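Local coordinates for lipolytic enzyme (Clostridium thermocellum, PDB 2VPT), which hydrolyses acetyl esters of xylan, as the catalytic domain of a cellulosomal family 3 carbohydrate esterase with an SGNH-hydrolase fold, at residues Cys15-Gly20 / Lys58-His63; Asn77-His82 / Phe115-Asn120; Asp95-Gly100 / Pro130-Ile135. All coordinates share one frame; numbering follows the deposited sequence.

Contact 1. Residues Cys15-Gly20 / Lys58-His63; sequences CTEGMG and KDHEGH. With CA (calcium ion), chain B.
With chi1 at -171°, Glu-17 turns CG away from its own backbone N, and its extended chain runs past the carbonyl of Gly-62, bringing CD to 3.6 Å from Gly-62 O. The carboxylate makes no bond there; OE1 is held instead by Ser-64 OG. A chi1 of 64° puts CG of His-60 between its backbone N and carbonyl carbon and turns the ring toward helix 14-17, with CE1 3.8 Å from Glu-17 CG and carboxylate and ring planes 68° apart. Thr-16 O lies over one face of this imidazole. The ring's rotation is fixed at both nitrogens: ND1 accepts the N-H of Gly-62, with N 2.9 Å away and in the ring plane, and NE2 pairs with Ser-50 OG. Because Gly-62 has no side chain, the backbones approach closely, and Thr-16 CG2 rests 3.7 Å from Gly-62 CA. Nearby, Asp-59 OD2 binds calcium at 2.4 Å, together with Asp-43, Phe-44, Asp-57 and two waters. Helix 14-17 begins at Ser-14, probably the nucleophile of a triad with His-178 and Asp-175, as in GDSL/SGNH hydrolases, and ends against strand 59-62, which pairs in parallel with strand 5-12 and antiparallel with strand 48-49.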
ATOM      1  N   CYS A  15      -3.058   2.493  -9.486  1.00  9.67           N
ATOM      2  CA  CYS A  15      -4.276   3.291  -9.429  1.00 10.59           C
ATOM      3  C   CYS A  15      -5.359   2.640  -8.591  1.00  9.74           C
ATOM      4  O   CYS A  15      -6.277   3.324  -8.143  1.00 11.28           O
ATOM      5  CB  CYS A  15      -4.811   3.593 -10.823  1.00 11.66           C
ATOM      6  SG  CYS A  15      -3.692   4.488 -11.903  1.00 16.66           S
ATOM      7  N   THR A  16      -5.275   1.325  -8.404  1.00  8.62           N
ATOM      8  CA  THR A  16      -6.173   0.576  -7.519  1.00  8.44           C
ATOM      9  C   THR A  16      -5.585   0.403  -6.122  1.00  8.19           C
ATOM     10  O   THR A  16      -6.311   0.488  -5.119  1.00  8.33           O
ATOM     11  CB  THR A  16      -6.551  -0.776  -8.161  1.00  8.51           C
ATOM     12  OG1 THR A  16      -7.265  -0.517  -9.381  1.00  8.75           O
ATOM     13  CG2 THR A  16      -7.425  -1.616  -7.229  1.00  9.61           C
ATOM     14  N   GLU A  17      -4.277   0.172  -6.032  1.00  7.96           N
ATOM     15  CA  GLU A  17      -3.628   0.129  -4.727  1.00  8.82           C
ATOM     16  C   GLU A  17      -3.690   1.496  -4.058  1.00  9.21           C
ATOM     17  O   GLU A  17      -3.870   1.580  -2.837  1.00  9.36           O
ATOM     18  CB  GLU A  17      -2.196  -0.394  -4.827  1.00  9.17           C
ATOM     19  CG  GLU A  17      -1.551  -0.654  -3.461  1.00 10.13           C
ATOM     20  CD  GLU A  17      -0.340  -1.567  -3.522  1.00  9.39           C
ATOM     21  OE1 GLU A  17       0.366  -1.587  -4.557  1.00 11.47           O
ATOM     22  OE2 GLU A  17      -0.109  -2.254  -2.511  1.00 11.58           O
ATOM     23  N   GLY A  18      -3.566   2.553  -4.858  1.00  9.28           N
ATOM     24  CA  GLY A  18      -3.801   3.917  -4.388  1.00 10.17           C
ATOM     25  C   GLY A  18      -2.592   4.794  -4.159  1.00 10.91           C
ATOM     26  O   GLY A  18      -2.571   5.620  -3.245  1.00 11.05           O
HETATM   27  N   MSE A  19      -1.566   4.660  -4.989  1.00 11.48           N
HETATM   28  CA  MSE A  19      -0.467   5.600  -4.912  1.00 12.74           C
HETATM   29  C   MSE A  19      -0.995   7.006  -5.205  1.00 12.61           C
HETATM   30  O   MSE A  19      -2.054   7.185  -5.820  1.00 12.85           O
HETATM   31  CB  MSE A  19       0.655   5.227  -5.879  1.00 13.84           C
HETATM   32  CG  MSE A  19       1.375   3.978  -5.490  1.00 14.74           C
HETATM   33 SE   MSE A  19       3.003   3.692  -6.511  0.50 15.43          SE
HETATM   34  CE  MSE A  19       3.922   2.504  -5.342  1.00 19.32           C
ATOM     35  N   GLY A  20      -0.263   8.011  -4.748  1.00 12.95           N
ATOM     36  CA  GLY A  20      -0.709   9.398  -4.845  1.00 13.59           C
ATOM     37  C   GLY A  20      -1.312   9.832  -3.531  1.00 13.93           C
ATOM     38  O   GLY A  20      -0.799   9.508  -2.448  1.00 14.84           O
ATOM     39  N   LYS A  58     -10.768  -2.398   3.668  1.00 10.07           N
ATOM     40  CA  LYS A  58      -9.532  -1.998   3.002  1.00 10.60           C
ATOM     41  C   LYS A  58      -8.952  -3.106   2.112  1.00  9.75           C
ATOM     42  O   LYS A  58      -7.834  -2.969   1.587  1.00  9.87           O
ATOM     43  CB  LYS A  58      -8.500  -1.583   4.055  1.00 11.44           C
ATOM     44  CG  LYS A  58      -8.928  -0.388   4.910  1.00 12.77           C
ATOM     45  CD  LYS A  58      -7.996  -0.190   6.137  1.00 14.83           C
ATOM     46  CE  LYS A  58      -8.544   0.807   7.191  1.00 16.53           C
ATOM     47  NZ  LYS A  58      -9.713   0.284   7.920  1.00 20.89           N
ATOM     48  N   ASP A  59      -9.703  -4.187   1.910  1.00  9.51           N
ATOM     49  CA  ASP A  59      -9.215  -5.310   1.112  1.00  9.51           C
ATOM     50  C   ASP A  59      -9.261  -5.014  -0.378  1.00  9.25           C
ATOM     51  O   ASP A  59     -10.189  -4.374  -0.863  1.00  9.87           O
ATOM     52  CB  ASP A  59     -10.048  -6.556   1.387  1.00  9.90           C
ATOM     53  CG  ASP A  59     -10.140  -6.874   2.859  1.00 10.91           C
ATOM     54  OD1 ASP A  59      -9.098  -6.877   3.553  1.00 12.82           O
ATOM     55  OD2 ASP A  59     -11.274  -7.107   3.330  1.00 14.70           O
ATOM     56  N   HIS A  60      -8.263  -5.495  -1.112  1.00  8.74           N
ATOM     57  CA  HIS A  60      -8.239  -5.280  -2.565  1.00  8.66           C
ATOM     58  C   HIS A  60      -7.192  -6.168  -3.236  1.00  8.39           C
ATOM     59  O   HIS A  60      -6.445  -6.880  -2.565  1.00  8.40           O
ATOM     60  CB  HIS A  60      -7.976  -3.812  -2.899  1.00  8.47           C
ATOM     61  CG  HIS A  60      -6.640  -3.306  -2.457  1.00  7.95           C
ATOM     62  ND1 HIS A  60      -5.497  -3.442  -3.222  1.00  7.99           N
ATOM     63  CD2 HIS A  60      -6.260  -2.656  -1.329  1.00  9.08           C
ATOM     64  CE1 HIS A  60      -4.476  -2.892  -2.583  1.00  8.19           C
ATOM     65  NE2 HIS A  60      -4.915  -2.405  -1.430  1.00  9.44           N
ATOM     66  N   GLU A  61      -7.146  -6.111  -4.573  1.00  8.80           N
ATOM     67  CA  GLU A  61      -6.080  -6.764  -5.367  1.00  8.57           C
ATOM     68  C   GLU A  61      -5.458  -5.765  -6.345  1.00  8.41           C
ATOM     69  O   GLU A  61      -5.273  -6.052  -7.543  1.00  8.46           O
ATOM     70  CB  GLU A  61      -6.578  -7.999  -6.121  1.00 10.46           C
ATOM     71  CG  GLU A  61      -6.803  -9.228  -5.290  1.00 13.81           C
ATOM     72  CD  GLU A  61      -5.586  -9.852  -4.640  1.00 13.00           C
ATOM     73  OE1 GLU A  61      -4.393  -9.487  -4.850  1.00 11.75           O
ATOM     74  OE2 GLU A  61      -5.841 -10.711  -3.790  1.00 16.38           O
ATOM     75  N   GLY A  62      -5.125  -4.592  -5.823  1.00  7.81           N
ATOM     76  CA  GLY A  62      -4.343  -3.596  -6.531  1.00  8.17           C
ATOM     77  C   GLY A  62      -2.874  -3.808  -6.242  1.00  8.64           C
ATOM     78  O   GLY A  62      -2.477  -3.938  -5.083  1.00  9.43           O
ATOM     79  N   HIS A  63      -2.070  -3.848  -7.305  1.00  9.01           N
ATOM     80  CA  HIS A  63      -0.639  -4.106  -7.213  1.00  9.71           C
ATOM     81  C   HIS A  63       0.150  -3.063  -7.986  1.00  9.91           C
ATOM     82  O   HIS A  63       0.222  -3.113  -9.216  1.00  9.96           O
ATOM     83  CB  HIS A  63      -0.346  -5.502  -7.773  1.00  9.93           C
ATOM     84  CG  HIS A  63      -0.890  -6.597  -6.923  1.00  9.71           C
ATOM     85  ND1 HIS A  63      -2.193  -7.056  -6.985  1.00 11.65           N
ATOM     86  CD2 HIS A  63      -0.304  -7.279  -5.916  1.00  8.56           C
ATOM     87  CE1 HIS A  63      -2.367  -7.973  -6.046  1.00  8.16           C
ATOM     88  NE2 HIS A  63      -1.225  -8.152  -5.416  1.00 13.34           N
TER
HETATM   89 CA    CA B1235     -13.607  -7.061   2.876  1.00 13.53          CA
HETATM   90  O   HOH W   1     -13.950  -6.925   5.166  1.00 18.55           O
HETATM   91  O   HOH W   2     -12.953  -9.363   3.023  1.00 18.71           O

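Contact 2. Residues Asn77-His82 / Phe115-Asn120; sequences NWLNTH and FTVKPN
Lys-118 and Leu-79 meet where two helices run out side by side. From CB, which points at helix 68-82, the lysine chain first places CG 4.0 Å from Leu-79 CB. A bend at chi2 (-65°) then turns the rest of the chain, straight from there on, along the helix surface. CE arrives 3.5 Å from Leu-79 O and 3.6 Å from Asn-80 ND2, an aliphatic carbon set against two polar atoms. At the tip, NZ is gripped twice: it donates to a water 2.8 Å away, which in turn donates to Asn-80 O, and it is hydrogen-bonded to Asn-83 OD1 just beyond the helix. The ammonium group therefore lies near the C-terminal end of helix 68-82, linked to it through water, where the helix dipole would probably favour a positive charge.

Val-117 fills the rest of the seam. Its CB lies 4.1 Å from Leu-79 CD1, the two side chains crossing at a slant, and its CG1 reaches Asn-80 ND2 at 3.8 Å. The same ND2 donates to a second water 2.8 Å away, which donates to Val-117 O, also at 2.8 Å. The contact is thus apolar on its buried side, around Leu-79, and water-bridged on its outer side. Helices 68-82 and 104-117 lead into the adjacent parallel strands 86-90 and 122-126; such side-by-side packing of helices on one face of a parallel sheet is characteristic of the alpha/beta/alpha SGNH-hydrolase fold.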
ATOM      1  N   ASN A  77      -5.867 -17.735  -9.067  1.00 15.10           N
ATOM      2  CA  ASN A  77      -5.775 -18.010  -7.636  1.00 15.29           C
ATOM      3  C   ASN A  77      -6.576 -17.022  -6.796  1.00 14.40           C
ATOM      4  O   ASN A  77      -7.262 -17.410  -5.841  1.00 14.75           O
ATOM      5  CB  ASN A  77      -4.318 -18.031  -7.181  1.00 16.00           C
ATOM      6  CG  ASN A  77      -3.509 -19.112  -7.876  1.00 19.00           C
ATOM      7  OD1 ASN A  77      -4.009 -20.199  -8.151  1.00 23.11           O
ATOM      8  ND2 ASN A  77      -2.251 -18.817  -8.148  1.00 21.57           N
ATOM      9  N   TRP A  78      -6.493 -15.743  -7.151  1.00 13.59           N
ATOM     10  CA  TRP A  78      -7.234 -14.716  -6.427  1.00 13.30           C
ATOM     11  C   TRP A  78      -8.740 -14.960  -6.541  1.00 13.32           C
ATOM     12  O   TRP A  78      -9.473 -14.857  -5.563  1.00 13.81           O
ATOM     13  CB  TRP A  78      -6.899 -13.333  -6.978  1.00 12.95           C
ATOM     14  CG  TRP A  78      -5.453 -12.966  -6.914  1.00 12.36           C
ATOM     15  CD1 TRP A  78      -4.482 -13.532  -6.137  1.00 12.68           C
ATOM     16  CD2 TRP A  78      -4.822 -11.918  -7.633  1.00 11.35           C
ATOM     17  NE1 TRP A  78      -3.284 -12.920  -6.362  1.00 13.58           N
ATOM     18  CE2 TRP A  78      -3.468 -11.904  -7.256  1.00 11.58           C
ATOM     19  CE3 TRP A  78      -5.278 -10.971  -8.545  1.00 12.48           C
ATOM     20  CZ2 TRP A  78      -2.557 -10.995  -7.785  1.00 12.23           C
ATOM     21  CZ3 TRP A  78      -4.366 -10.071  -9.069  1.00 13.04           C
ATOM     22  CH2 TRP A  78      -3.030 -10.092  -8.687  1.00 13.16           C
ATOM     23  N   LEU A  79      -9.206 -15.261  -7.746  1.00 14.03           N
ATOM     24  CA  LEU A  79     -10.617 -15.556  -7.965  1.00 14.53           C
ATOM     25  C   LEU A  79     -11.080 -16.761  -7.163  1.00 15.01           C
ATOM     26  O   LEU A  79     -12.165 -16.745  -6.589  1.00 15.11           O
ATOM     27  CB  LEU A  79     -10.869 -15.797  -9.456  1.00 14.92           C
ATOM     28  CG  LEU A  79     -10.779 -14.541 -10.334  1.00 15.79           C
ATOM     29  CD1 LEU A  79     -10.713 -14.907 -11.823  1.00 16.30           C
ATOM     30  CD2 LEU A  79     -11.958 -13.636 -10.075  1.00 17.01           C
ATOM     31  N   ASN A  80     -10.277 -17.817  -7.152  1.00 15.74           N
ATOM     32  CA  ASN A  80     -10.662 -19.019  -6.413  1.00 16.81           C
ATOM     33  C   ASN A  80     -10.632 -18.784  -4.904  1.00 16.39           C
ATOM     34  O   ASN A  80     -11.484 -19.290  -4.177  1.00 17.86           O
ATOM     35  CB  ASN A  80      -9.780 -20.204  -6.813  1.00 17.07           C
ATOM     36  CG  ASN A  80     -10.139 -20.764  -8.191  1.00 19.69           C
ATOM     37  OD1 ASN A  80      -9.265 -21.230  -8.932  1.00 23.92           O
ATOM     38  ND2 ASN A  80     -11.422 -20.715  -8.538  1.00 20.19           N
ATOM     39  N   THR A  81      -9.671 -17.994  -4.430  1.00 15.75           N
ATOM     40  CA  THR A  81      -9.548 -17.704  -3.010  1.00 16.21           C
ATOM     41  C   THR A  81     -10.690 -16.830  -2.502  1.00 16.41           C
ATOM     42  O   THR A  81     -11.273 -17.102  -1.452  1.00 17.08           O
ATOM     43  CB  THR A  81      -8.209 -17.014  -2.710  1.00 15.86           C
ATOM     44  OG1 THR A  81      -7.134 -17.919  -2.995  1.00 17.67           O
ATOM     45  CG2 THR A  81      -8.120 -16.575  -1.253  1.00 17.27           C
ATOM     46  N   HIS A  82     -11.040 -15.797  -3.263  1.00 15.97           N
ATOM     47  CA  HIS A  82     -11.974 -14.775  -2.769  1.00 16.23           C
ATOM     48  C   HIS A  82     -13.387 -14.890  -3.322  1.00 16.62           C
ATOM     49  O   HIS A  82     -14.310 -14.302  -2.762  1.00 17.50           O
ATOM     50  CB  HIS A  82     -11.400 -13.383  -3.029  1.00 16.34           C
ATOM     51  CG  HIS A  82     -10.102 -13.153  -2.329  1.00 15.75           C
ATOM     52  ND1 HIS A  82     -10.013 -13.037  -0.958  1.00 16.93           N
ATOM     53  CD2 HIS A  82      -8.837 -13.074  -2.801  1.00 15.76           C
ATOM     54  CE1 HIS A  82      -8.746 -12.871  -0.621  1.00 16.99           C
ATOM     55  NE2 HIS A  82      -8.011 -12.898  -1.718  1.00 16.73           N
ATOM     56  N   PHE A 115     -13.591 -15.000 -17.106  1.00 16.69           N
ATOM     57  CA  PHE A 115     -14.853 -15.743 -17.280  1.00 17.70           C
ATOM     58  C   PHE A 115     -14.660 -17.256 -17.371  1.00 19.29           C
ATOM     59  O   PHE A 115     -15.559 -18.019 -17.019  1.00 20.31           O
ATOM     60  CB  PHE A 115     -15.599 -15.243 -18.513  1.00 17.40           C
ATOM     61  CG  PHE A 115     -16.215 -13.879 -18.352  1.00 16.99           C
ATOM     62  CD1 PHE A 115     -17.251 -13.669 -17.449  1.00 16.97           C
ATOM     63  CD2 PHE A 115     -15.791 -12.814 -19.120  1.00 17.62           C
ATOM     64  CE1 PHE A 115     -17.819 -12.423 -17.316  1.00 16.90           C
ATOM     65  CE2 PHE A 115     -16.361 -11.573 -18.991  1.00 17.44           C
ATOM     66  CZ  PHE A 115     -17.381 -11.379 -18.084  1.00 16.61           C
ATOM     67  N   THR A 116     -13.497 -17.694 -17.837  1.00 19.81           N
ATOM     68  CA  THR A 116     -13.182 -19.126 -17.876  1.00 21.09           C
ATOM     69  C   THR A 116     -13.139 -19.690 -16.457  1.00 20.78           C
ATOM     70  O   THR A 116     -13.703 -20.743 -16.183  1.00 21.84           O
ATOM     71  CB  THR A 116     -11.861 -19.396 -18.633  1.00 21.25           C
ATOM     72  OG1 THR A 116     -11.978 -18.927 -19.982  1.00 23.68           O
ATOM     73  CG2 THR A 116     -11.520 -20.883 -18.639  1.00 23.08           C
ATOM     74  N   VAL A 117     -12.503 -18.961 -15.537  1.00 20.04           N
ATOM     75  CA  VAL A 117     -12.384 -19.390 -14.153  1.00 19.99           C
ATOM     76  C   VAL A 117     -13.668 -19.175 -13.352  1.00 20.05           C
ATOM     77  O   VAL A 117     -14.031 -20.015 -12.529  1.00 20.61           O
ATOM     78  CB  VAL A 117     -11.225 -18.644 -13.448  1.00 20.47           C
ATOM     79  CG1 VAL A 117     -11.166 -19.020 -11.966  1.00 20.52           C
ATOM     80  CG2 VAL A 117      -9.900 -18.931 -14.150  1.00 21.88           C
ATOM     81  N   LYS A 118     -14.347 -18.050 -13.585  1.00 19.17           N
ATOM     82  CA  LYS A 118     -15.595 -17.716 -12.880  1.00 19.16           C
ATOM     83  C   LYS A 118     -16.689 -17.296 -13.865  1.00 19.30           C
ATOM     84  O   LYS A 118     -16.955 -16.121 -14.070  1.00 18.95           O
ATOM     85  CB  LYS A 118     -15.334 -16.632 -11.825  1.00 18.84           C
ATOM     86  CG  LYS A 118     -14.447 -17.110 -10.675  1.00 19.61           C
ATOM     87  CD  LYS A 118     -15.104 -18.221  -9.846  1.00 19.84           C
ATOM     88  CE  LYS A 118     -14.311 -18.559  -8.598  1.00 20.64           C
ATOM     89  NZ  LYS A 118     -14.980 -19.620  -7.800  1.00 22.52           N
ATOM     90  N   PRO A 119     -17.331 -18.295 -14.513  1.00 19.74           N
ATOM     91  CA  PRO A 119     -18.309 -18.014 -15.566  1.00 20.04           C
ATOM     92  C   PRO A 119     -19.475 -17.116 -15.181  1.00 19.84           C
ATOM     93  O   PRO A 119     -20.028 -16.445 -16.061  1.00 20.25           O
ATOM     94  CB  PRO A 119     -18.835 -19.405 -15.939  1.00 20.36           C
ATOM     95  CG  PRO A 119     -17.836 -20.336 -15.492  1.00 20.82           C
ATOM     96  CD  PRO A 119     -17.106 -19.736 -14.335  1.00 20.35           C
ATOM     97  N   ASN A 120     -19.829 -17.083 -13.893  1.00 19.80           N
ATOM     98  CA  ASN A 120     -20.978 -16.310 -13.426  1.00 19.87           C
ATOM     99  C   ASN A 120     -20.639 -14.924 -12.880  1.00 18.62           C
ATOM    100  O   ASN A 120     -21.522 -14.203 -12.400  1.00 18.98           O
ATOM    101  CB  ASN A 120     -21.755 -17.111 -12.382  1.00 20.37           C
ATOM    102  CG  ASN A 120     -22.423 -18.340 -12.980  1.00 23.50           C
ATOM    103  OD1 ASN A 120     -22.847 -18.322 -14.131  1.00 26.51           O
ATOM    104  ND2 ASN A 120     -22.500 -19.403 -12.206  1.00 27.15           N
TER
HETATM  105  O   HOH W   3     -13.975 -20.056  -5.269  1.00 23.82           O
HETATM  106  O   HOH W   4     -13.058 -21.720 -10.542  1.00 36.45           O

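Contact 3. Residues Asp95-Gly100 / Pro130-Ile135; sequences DLLLNG and PWPEAI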
ATOM      1  N   ASP A  95       1.685  -1.738 -18.960  1.00 11.72           N
ATOM      2  CA  ASP A  95       2.112  -2.377 -20.232  1.00 11.79           C
ATOM      3  C   ASP A  95       2.587  -1.311 -21.208  1.00 12.43           C
ATOM      4  O   ASP A  95       3.640  -1.460 -21.832  1.00 13.04           O
ATOM      5  CB  ASP A  95       1.000  -3.197 -20.853  1.00 12.22           C
ATOM      6  CG  ASP A  95       0.526  -4.306 -19.940  1.00 12.34           C
ATOM      7  OD1 ASP A  95       0.738  -5.493 -20.256  1.00 12.31           O
ATOM      8  OD2 ASP A  95      -0.062  -3.984 -18.871  1.00 12.52           O
ATOM      9  N   LEU A  96       1.844  -0.218 -21.322  1.00 12.84           N
ATOM     10  CA  LEU A  96       2.233   0.873 -22.211  1.00 13.45           C
ATOM     11  C   LEU A  96       3.456   1.615 -21.704  1.00 15.14           C
ATOM     12  O   LEU A  96       4.468   1.722 -22.409  1.00 15.46           O
ATOM     13  CB  LEU A  96       1.068   1.843 -22.433  1.00 13.72           C
ATOM     14  CG  LEU A  96       1.399   3.067 -23.289  1.00 14.09           C
ATOM     15  CD1 LEU A  96       1.785   2.659 -24.732  1.00 17.02           C
ATOM     16  CD2 LEU A  96       0.243   4.047 -23.306  1.00 14.18           C
ATOM     17  N   LEU A  97       3.389   2.106 -20.473  1.00 15.97           N
ATOM     18  CA  LEU A  97       4.365   3.056 -19.966  1.00 17.50           C
ATOM     19  C   LEU A  97       5.660   2.376 -19.521  1.00 18.00           C
ATOM     20  O   LEU A  97       6.733   2.975 -19.650  1.00 19.91           O
ATOM     21  CB  LEU A  97       3.752   3.892 -18.826  1.00 18.30           C
ATOM     22  CG  LEU A  97       2.539   4.727 -19.239  1.00 20.40           C
ATOM     23  CD1 LEU A  97       1.866   5.319 -17.998  1.00 23.17           C
ATOM     24  CD2 LEU A  97       2.896   5.825 -20.227  1.00 23.67           C
ATOM     25  N   LEU A  98       5.586   1.134 -19.044  1.00 17.93           N
ATOM     26  CA  LEU A  98       6.776   0.395 -18.589  1.00 19.64           C
ATOM     27  C   LEU A  98       7.296  -0.577 -19.638  1.00 18.82           C
ATOM     28  O   LEU A  98       8.504  -0.799 -19.711  1.00 19.35           O
ATOM     29  CB  LEU A  98       6.511  -0.382 -17.281  1.00 20.38           C
ATOM     30  CG  LEU A  98       6.716   0.340 -15.945  1.00 22.73           C
ATOM     31  CD1 LEU A  98       6.431   1.836 -16.031  1.00 24.00           C
ATOM     32  CD2 LEU A  98       5.913  -0.367 -14.838  1.00 21.81           C
ATOM     33  N   ASN A  99       6.403  -1.187 -20.418  1.00 17.73           N
ATOM     34  CA  ASN A  99       6.785  -2.233 -21.363  1.00 17.38           C
ATOM     35  C   ASN A  99       6.747  -1.787 -22.834  1.00 16.20           C
ATOM     36  O   ASN A  99       7.065  -2.589 -23.689  1.00 16.56           O
ATOM     37  CB  ASN A  99       5.887  -3.479 -21.229  1.00 18.26           C
ATOM     38  CG  ASN A  99       6.192  -4.340 -20.011  1.00 19.38           C
ATOM     39  OD1 ASN A  99       7.134  -4.099 -19.251  1.00 20.19           O
ATOM     40  ND2 ASN A  99       5.379  -5.383 -19.841  1.00 19.52           N
ATOM     41  N   GLY A 100       6.334  -0.561 -23.129  1.00 13.70           N
ATOM     42  CA  GLY A 100       6.175  -0.111 -24.533  1.00 13.43           C
ATOM     43  C   GLY A 100       5.269  -0.996 -25.385  1.00 13.21           C
ATOM     44  O   GLY A 100       5.551  -1.213 -26.560  1.00 13.17           O
ATOM     45  N   PRO A 130      -6.908  10.869 -18.248  1.00 15.34           N
ATOM     46  CA  PRO A 130      -5.983  11.184 -19.351  1.00 16.33           C
ATOM     47  C   PRO A 130      -4.642  11.811 -18.929  1.00 17.98           C
ATOM     48  O   PRO A 130      -4.301  12.929 -19.345  1.00 19.20           O
ATOM     49  CB  PRO A 130      -6.811  12.153 -20.195  1.00 17.42           C
ATOM     50  CG  PRO A 130      -7.597  12.898 -19.174  1.00 16.26           C
ATOM     51  CD  PRO A 130      -7.996  11.857 -18.149  1.00 15.28           C
ATOM     52  N   TRP A 131      -3.881  11.087 -18.114  1.00 18.50           N
ATOM     53  CA  TRP A 131      -2.590  11.563 -17.625  1.00 19.51           C
ATOM     54  C   TRP A 131      -1.708  10.368 -17.297  1.00 19.97           C
ATOM     55  O   TRP A 131      -2.157   9.471 -16.590  1.00 19.77           O
ATOM     56  CB  TRP A 131      -2.789  12.403 -16.363  1.00 21.21           C
ATOM     57  CG  TRP A 131      -1.556  13.119 -15.935  1.00 22.23           C
ATOM     58  CD1 TRP A 131      -0.714  12.773 -14.932  1.00 22.45           C
ATOM     59  CD2 TRP A 131      -1.021  14.309 -16.520  1.00 22.18           C
ATOM     60  NE1 TRP A 131       0.312  13.680 -14.839  1.00 23.44           N
ATOM     61  CE2 TRP A 131       0.144  14.636 -15.805  1.00 22.75           C
ATOM     62  CE3 TRP A 131      -1.424  15.138 -17.572  1.00 22.32           C
ATOM     63  CZ2 TRP A 131       0.927  15.756 -16.116  1.00 22.89           C
ATOM     64  CZ3 TRP A 131      -0.650  16.251 -17.878  1.00 22.29           C
ATOM     65  CH2 TRP A 131       0.509  16.547 -17.149  1.00 22.31           C
ATOM     66  N   PRO A 132      -0.478  10.313 -17.848  1.00 19.96           N
ATOM     67  CA  PRO A 132       0.097  11.219 -18.841  1.00 20.47           C
ATOM     68  C   PRO A 132      -0.672  11.139 -20.157  1.00 20.39           C
ATOM     69  O   PRO A 132      -1.395  10.171 -20.392  1.00 19.26           O
ATOM     70  CB  PRO A 132       1.525  10.688 -19.018  1.00 21.02           C
ATOM     71  CG  PRO A 132       1.455   9.278 -18.627  1.00 21.04           C
ATOM     72  CD  PRO A 132       0.446   9.212 -17.527  1.00 20.47           C
ATOM     73  N   GLU A 133      -0.502  12.152 -21.005  1.00 20.79           N
ATOM     74  CA  GLU A 133      -1.175  12.229 -22.303  1.00 21.46           C
ATOM     75  C   GLU A 133      -1.079  10.917 -23.090  1.00 19.73           C
ATOM     76  O   GLU A 133      -2.044  10.502 -23.730  1.00 19.64           O
ATOM     77  CB  GLU A 133      -0.588  13.403 -23.115  1.00 22.80           C
ATOM     78  CG  GLU A 133      -0.989  13.493 -24.592  1.00 26.61           C
ATOM     79  CD  GLU A 133      -2.286  14.251 -24.845  1.00 31.59           C
ATOM     80  OE1 GLU A 133      -3.047  14.508 -23.881  1.00 34.74           O
ATOM     81  OE2 GLU A 133      -2.544  14.585 -26.027  1.00 33.99           O
ATOM     82  N   ALA A 134       0.072  10.251 -23.003  1.00 18.68           N
ATOM     83  CA  ALA A 134       0.327   9.015 -23.727  1.00 17.85           C
ATOM     84  C   ALA A 134      -0.705   7.919 -23.454  1.00 16.47           C
ATOM     85  O   ALA A 134      -0.945   7.074 -24.301  1.00 16.16           O
ATOM     86  CB  ALA A 134       1.724   8.494 -23.398  1.00 18.60           C
ATOM     87  N   ILE A 135      -1.320   7.929 -22.273  1.00 15.33           N
ATOM     88  CA  ILE A 135      -2.264   6.873 -21.921  1.00 14.79           C
ATOM     89  C   ILE A 135      -3.513   6.875 -22.820  1.00 14.48           C
ATOM     90  O   ILE A 135      -4.169   5.848 -22.979  1.00 13.14           O
ATOM     91  CB  ILE A 135      -2.664   6.959 -20.429  1.00 14.45           C
ATOM     92  CG1 ILE A 135      -3.192   5.619 -19.928  1.00 15.09           C
ATOM     93  CG2 ILE A 135      -3.762   8.008 -20.191  1.00 14.40           C
ATOM     94  CD1 ILE A 135      -2.201   4.506 -19.888  1.00 15.80           C
TER
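Leu-96 and Ile-135 mark the closest backbone approach, 7.5 Å from CA to CA, between the last turns of helix 93-99, which follows strand 86-90, and the loop between strand 122-126 and helix 136-139, which enters through a cis peptide bond before Pro-132 and makes a single helix-like turn, closed by a hydrogen bond from Ile-135 N to Pro-132 O. Leu-96, its CG swung away from the backbone N (chi1 177°), sends CD2 into this turn. The methyl sits 3.4 Å from Ala-134 O and 4.2 Å from Ile-135 CD1, so a single branch touches both backbone and side chain. Leu-97, one residue on, holds CG beside its own backbone N (chi1 -61°) and meets Pro-132 tip to tip, CD1 4.0 Å from Pro-132 CG, while CD2 lies 4.3 Å from Ala-134 CB. Beyond the contact, Trp-131 NE1 is hydrogen-bonded to Gly-176 O, next in sequence to the probable triad aspartate, and Asp-95 OD1 and OD2 to Asn-103 ND2 and Ile-68 N. No hydrogen bond or salt bridge crosses between the segments; apolar packing at the surface holds helix and loop together, with one leucine methyl also lying against a backbone carbonyl.

In the fold
From the N terminus, contact 1 comes first: it closes the loop carrying helix 28-37 and strands 41-44 and 48-49. Contact 2 opens only afterwards, yet the two touch, as the His-63 ring packs nearly parallel to that of Trp-78 on helix 68-82. Contact 2 spans strand 86-90 and helix 93-99 before closing at the end of helix 104-117. Contact 3 starts within that span and closes beyond strand 122-126, so the two cross along the chain, although their nearest atoms remain about 12 Å apart. Contact 1 joins a helix to the sheet, contact 2 two flanking helices, and contact 3 a helix to a surface loop, all in one SGNH-type domain.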